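Local coordinates for protein serine protease pet (Escherichia coli, PDB 4OM9) that acts as a secreted serine protease enterotoxin of enteroaggregative Escherichia coli, probably cleaving host alpha-fodrin, at residues Ser645-Ala657 and Gly665-Ser677. Sequence-based numbering, arbitrary orientation.
Sequences SIGESKFTGGIMA and GDKAIVTLNTVSS
The carbonyl O of I669 takes two donors: the backbone N of F651 at 3.2 Å, arriving from above the carbonyl plane and bent, and a water. The same water hydrogen-bonds T652 OG1 (2.7 Å) and T671 OG1 (2.8 Å), bridging two threonines that lie side by side and point the same way. The two threonines sit on successive coils of the parallel beta-helix that forms the stalk of the autotransporter passenger domain. Strands 649-652 and 668-672 run parallel, and I669 N gives S649 O the shortest bond between them, 2.7 Å; strand 599-608 continues the stack beyond 645-657.

On the interior face, with CG swung anti to the backbone N (chi1 177°), the F651 ring turns its CD2-CE2 edge to the second strand: L672 CD2 lies in plane, 4.0 Å from CE2, and V670 CG1 is 4.1 Å from CD2. L697 of the next coil packs on L672, and I662 on I655. On the T652 side, within 645-657, K650 NZ makes a salt bridge to E648 OE2, meeting it from above the carboxylate plane.

Past T652 the register slips by two residues through G653 and G654. G653 has phi 148° and psi -143°, a backbone shape in which a CB would press on the carbonyl O of T652, and T674 CG2 packs on G654 CA. Pairing then resumes on strands 655-658 and 676-679, where the buried S676 OG stands in for a backbone carbonyl and accepts I655 N at 3.0 Å.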
loop_
_atom_site.group_PDB
_atom_site.type_symbol
_atom_site.label_atom_id
_atom_site.label_comp_id
_atom_site.label_asym_id
_atom_site.label_seq_id
_atom_site.Cartn_x
_atom_site.Cartn_y
_atom_site.Cartn_z
ATOM N N SER A 645 5.236 -8.500 12.724
ATOM C CA SER A 645 3.863 -8.189 12.359
ATOM C C SER A 645 3.576 -8.888 11.063
ATOM O O SER A 645 3.965 -8.419 9.993
ATOM C CB SER A 645 3.624 -6.680 12.221
ATOM O OG SER A 645 2.244 -6.415 12.015
ATOM N N ILE A 646 2.879 -10.008 11.168
ATOM C CA ILE A 646 2.719 -10.917 10.050
ATOM C C ILE A 646 1.432 -10.589 9.314
ATOM O O ILE A 646 0.397 -10.377 9.932
ATOM C CB ILE A 646 2.734 -12.389 10.542
ATOM C CG1 ILE A 646 4.057 -12.675 11.258
ATOM C CG2 ILE A 646 2.506 -13.368 9.391
ATOM C CD1 ILE A 646 3.912 -13.436 12.563
ATOM N N GLY A 647 1.526 -10.510 7.990
ATOM C CA GLY A 647 0.387 -10.237 7.138
ATOM C C GLY A 647 0.712 -10.669 5.723
ATOM O O GLY A 647 1.861 -10.970 5.406
ATOM N N GLU A 648 -0.300 -10.702 4.870
ATOM C CA GLU A 648 -0.133 -11.123 3.489
ATOM C C GLU A 648 0.851 -10.242 2.723
ATOM O O GLU A 648 0.857 -9.024 2.888
ATOM C CB GLU A 648 -1.488 -11.119 2.801
ATOM C CG GLU A 648 -1.454 -11.174 1.308
ATOM C CD GLU A 648 -2.840 -11.336 0.725
ATOM O OE1 GLU A 648 -3.524 -12.332 1.067
ATOM O OE2 GLU A 648 -3.250 -10.466 -0.064
ATOM N N SER A 649 1.692 -10.868 1.898
ATOM C CA SER A 649 2.594 -10.138 1.009
ATOM C C SER A 649 2.655 -10.783 -0.372
ATOM O O SER A 649 2.478 -11.999 -0.512
ATOM C CB SER A 649 3.992 -10.075 1.608
ATOM O OG SER A 649 4.559 -11.371 1.664
ATOM N N LYS A 650 2.920 -9.983 -1.396
ATOM C CA LYS A 650 2.906 -10.515 -2.756
ATOM C C LYS A 650 4.140 -10.164 -3.581
ATOM O O LYS A 650 4.493 -8.985 -3.722
ATOM C CB LYS A 650 1.679 -10.023 -3.520
ATOM C CG LYS A 650 0.356 -10.542 -3.042
ATOM C CD LYS A 650 -0.669 -10.301 -4.132
ATOM C CE LYS A 650 -2.043 -10.861 -3.768
ATOM N NZ LYS A 650 -2.681 -10.087 -2.675
ATOM N N PHE A 651 4.772 -11.183 -4.151
ATOM C CA PHE A 651 5.753 -10.924 -5.192
ATOM C C PHE A 651 5.373 -11.649 -6.470
ATOM O O PHE A 651 4.996 -12.827 -6.461
ATOM C CB PHE A 651 7.174 -11.317 -4.783
ATOM C CG PHE A 651 8.169 -11.111 -5.886
ATOM C CD1 PHE A 651 8.564 -9.825 -6.246
ATOM C CD2 PHE A 651 8.662 -12.184 -6.609
ATOM C CE1 PHE A 651 9.449 -9.630 -7.278
ATOM C CE2 PHE A 651 9.552 -11.997 -7.644
ATOM C CZ PHE A 651 9.949 -10.728 -7.983
ATOM N N THR A 652 5.468 -10.913 -7.563
ATOM C CA THR A 652 5.153 -11.408 -8.881
ATOM C C THR A 652 6.240 -10.944 -9.847
ATOM O O THR A 652 6.498 -9.726 -9.977
ATOM C CB THR A 652 3.787 -10.905 -9.345
ATOM O OG1 THR A 652 2.778 -11.443 -8.486
ATOM C CG2 THR A 652 3.503 -11.325 -10.780
ATOM N N GLY A 653 6.871 -11.906 -10.517
ATOM C CA GLY A 653 7.911 -11.609 -11.490
ATOM C C GLY A 653 8.965 -12.695 -11.550
ATOM O O GLY A 653 8.652 -13.873 -11.427
ATOM N N GLY A 654 10.219 -12.309 -11.740
ATOM C CA GLY A 654 11.289 -13.286 -11.812
ATOM C C GLY A 654 12.491 -12.886 -10.987
ATOM O O GLY A 654 12.620 -11.720 -10.603
ATOM N N ILE A 655 13.364 -13.857 -10.722
ATOM C CA ILE A 655 14.563 -13.643 -9.917
ATOM C C ILE A 655 15.849 -14.219 -10.553
ATOM O O ILE A 655 15.997 -15.442 -10.754
ATOM C CB ILE A 655 14.388 -14.250 -8.502
ATOM C CG1 ILE A 655 13.078 -13.760 -7.849
ATOM C CG2 ILE A 655 15.593 -13.931 -7.636
ATOM C CD1 ILE A 655 12.979 -13.987 -6.337
ATOM N N MET A 656 16.779 -13.323 -10.867
ATOM C CA MET A 656 18.131 -13.706 -11.264
ATOM C C MET A 656 19.096 -13.346 -10.148
ATOM O O MET A 656 19.319 -12.167 -9.867
ATOM C CB MET A 656 18.557 -13.009 -12.552
ATOM C CG MET A 656 17.552 -13.091 -13.661
ATOM S SD MET A 656 17.882 -11.897 -14.973
ATOM C CE MET A 656 16.556 -12.279 -16.122
ATOM N N ALA A 657 19.696 -14.351 -9.535
ATOM C CA ALA A 657 20.512 -14.122 -8.357
ATOM C C ALA A 657 21.852 -14.863 -8.416
ATOM O O ALA A 657 21.975 -15.910 -9.030
ATOM C CB ALA A 657 19.723 -14.531 -7.089
ATOM N N GLY A 665 8.339 -16.370 3.319
ATOM C CA GLY A 665 7.747 -16.618 4.611
ATOM C C GLY A 665 6.232 -16.730 4.640
ATOM O O GLY A 665 5.550 -16.621 3.623
ATOM N N ASP A 666 5.717 -16.962 5.839
ATOM C CA ASP A 666 4.297 -17.176 6.059
ATOM C C ASP A 666 3.415 -16.093 5.421
ATOM O O ASP A 666 3.730 -14.904 5.481
ATOM C CB ASP A 666 4.029 -17.269 7.562
ATOM C CG ASP A 666 2.644 -17.789 7.871
ATOM O OD1 ASP A 666 2.017 -18.378 6.966
ATOM O OD2 ASP A 666 2.183 -17.606 9.017
ATOM N N LYS A 667 2.340 -16.538 4.772
ATOM C CA LYS A 667 1.319 -15.681 4.164
ATOM C C LYS A 667 1.768 -14.962 2.875
ATOM O O LYS A 667 0.954 -14.319 2.218
ATOM C CB LYS A 667 0.806 -14.656 5.188
ATOM C CG LYS A 667 0.072 -15.296 6.374
ATOM C CD LYS A 667 -0.579 -14.248 7.284
ATOM C CE LYS A 667 -1.467 -14.902 8.351
ATOM N NZ LYS A 667 -0.726 -15.928 9.143
ATOM N N ALA A 668 3.039 -15.095 2.497
ATOM C CA ALA A 668 3.496 -14.550 1.218
ATOM C C ALA A 668 2.913 -15.341 0.044
ATOM O O ALA A 668 2.787 -16.559 0.099
ATOM C CB ALA A 668 5.027 -14.541 1.144
ATOM N N ILE A 669 2.550 -14.632 -1.017
ATOM C CA ILE A 669 2.101 -15.266 -2.247
ATOM C C ILE A 669 2.972 -14.809 -3.407
ATOM O O ILE A 669 2.854 -13.671 -3.891
ATOM C CB ILE A 669 0.635 -14.958 -2.554
ATOM C CG1 ILE A 669 -0.244 -15.400 -1.381
ATOM C CG2 ILE A 669 0.220 -15.641 -3.848
ATOM C CD1 ILE A 669 -1.720 -15.165 -1.584
ATOM N N VAL A 670 3.841 -15.721 -3.833
ATOM C CA VAL A 670 4.786 -15.514 -4.910
ATOM C C VAL A 670 4.376 -16.180 -6.216
ATOM O O VAL A 670 4.026 -17.368 -6.231
ATOM C CB VAL A 670 6.159 -16.052 -4.525
ATOM C CG1 VAL A 670 7.141 -15.844 -5.662
ATOM C CG2 VAL A 670 6.645 -15.393 -3.239
ATOM N N THR A 671 4.450 -15.421 -7.304
ATOM C CA THR A 671 4.187 -15.926 -8.645
ATOM C C THR A 671 5.351 -15.687 -9.612
ATOM O O THR A 671 5.497 -14.611 -10.187
ATOM C CB THR A 671 2.938 -15.287 -9.235
ATOM O OG1 THR A 671 1.830 -15.523 -8.359
ATOM C CG2 THR A 671 2.649 -15.856 -10.620
ATOM N N LEU A 672 6.186 -16.694 -9.801
ATOM C CA LEU A 672 7.298 -16.537 -10.705
ATOM C C LEU A 672 6.843 -16.754 -12.139
ATOM O O LEU A 672 6.878 -17.873 -12.650
ATOM C CB LEU A 672 8.415 -17.492 -10.329
ATOM C CG LEU A 672 8.856 -17.321 -8.872
ATOM C CD1 LEU A 672 10.027 -18.240 -8.535
ATOM C CD2 LEU A 672 9.202 -15.869 -8.573
ATOM N N ASN A 673 6.404 -15.672 -12.783
ATOM C CA ASN A 673 5.984 -15.723 -14.183
ATOM C C ASN A 673 7.021 -15.113 -15.120
ATOM O O ASN A 673 6.730 -14.798 -16.272
ATOM C CB ASN A 673 4.617 -15.040 -14.372
ATOM C CG ASN A 673 4.619 -13.554 -13.996
ATOM O OD1 ASN A 673 5.653 -12.964 -13.698
ATOM N ND2 ASN A 673 3.445 -12.950 -14.029
ATOM N N THR A 674 8.238 -14.969 -14.610
ATOM C CA THR A 674 9.392 -14.573 -15.406
ATOM C C THR A 674 10.519 -15.545 -15.080
ATOM O O THR A 674 10.638 -15.987 -13.939
ATOM C CB THR A 674 9.817 -13.102 -15.109
ATOM O OG1 THR A 674 9.033 -12.205 -15.903
ATOM C CG2 THR A 674 11.277 -12.883 -15.417
ATOM N N VAL A 675 11.336 -15.875 -16.078
ATOM C CA VAL A 675 12.368 -16.900 -15.934
ATOM C C VAL A 675 13.327 -16.623 -14.783
ATOM O O VAL A 675 13.923 -15.561 -14.711
ATOM C CB VAL A 675 13.194 -17.047 -17.237
ATOM C CG1 VAL A 675 14.337 -18.035 -17.032
ATOM C CG2 VAL A 675 12.301 -17.476 -18.395
ATOM N N SER A 676 13.485 -17.596 -13.894
ATOM C CA SER A 676 14.347 -17.441 -12.726
ATOM C C SER A 676 15.623 -18.279 -12.819
ATOM O O SER A 676 15.600 -19.457 -13.192
ATOM C CB SER A 676 13.584 -17.803 -11.448
ATOM O OG SER A 676 12.705 -16.761 -11.076
ATOM N N SER A 677 16.735 -17.656 -12.454
ATOM C CA SER A 677 18.028 -18.302 -12.497
ATOM C C SER A 677 18.802 -18.059 -11.197
ATOM O O SER A 677 19.212 -16.940 -10.901
ATOM C CB SER A 677 18.809 -17.800 -13.713
ATOM O OG SER A 677 20.153 -17.516 -13.368
HETATM O O HOH W 1 1.928 -13.244 -6.673
#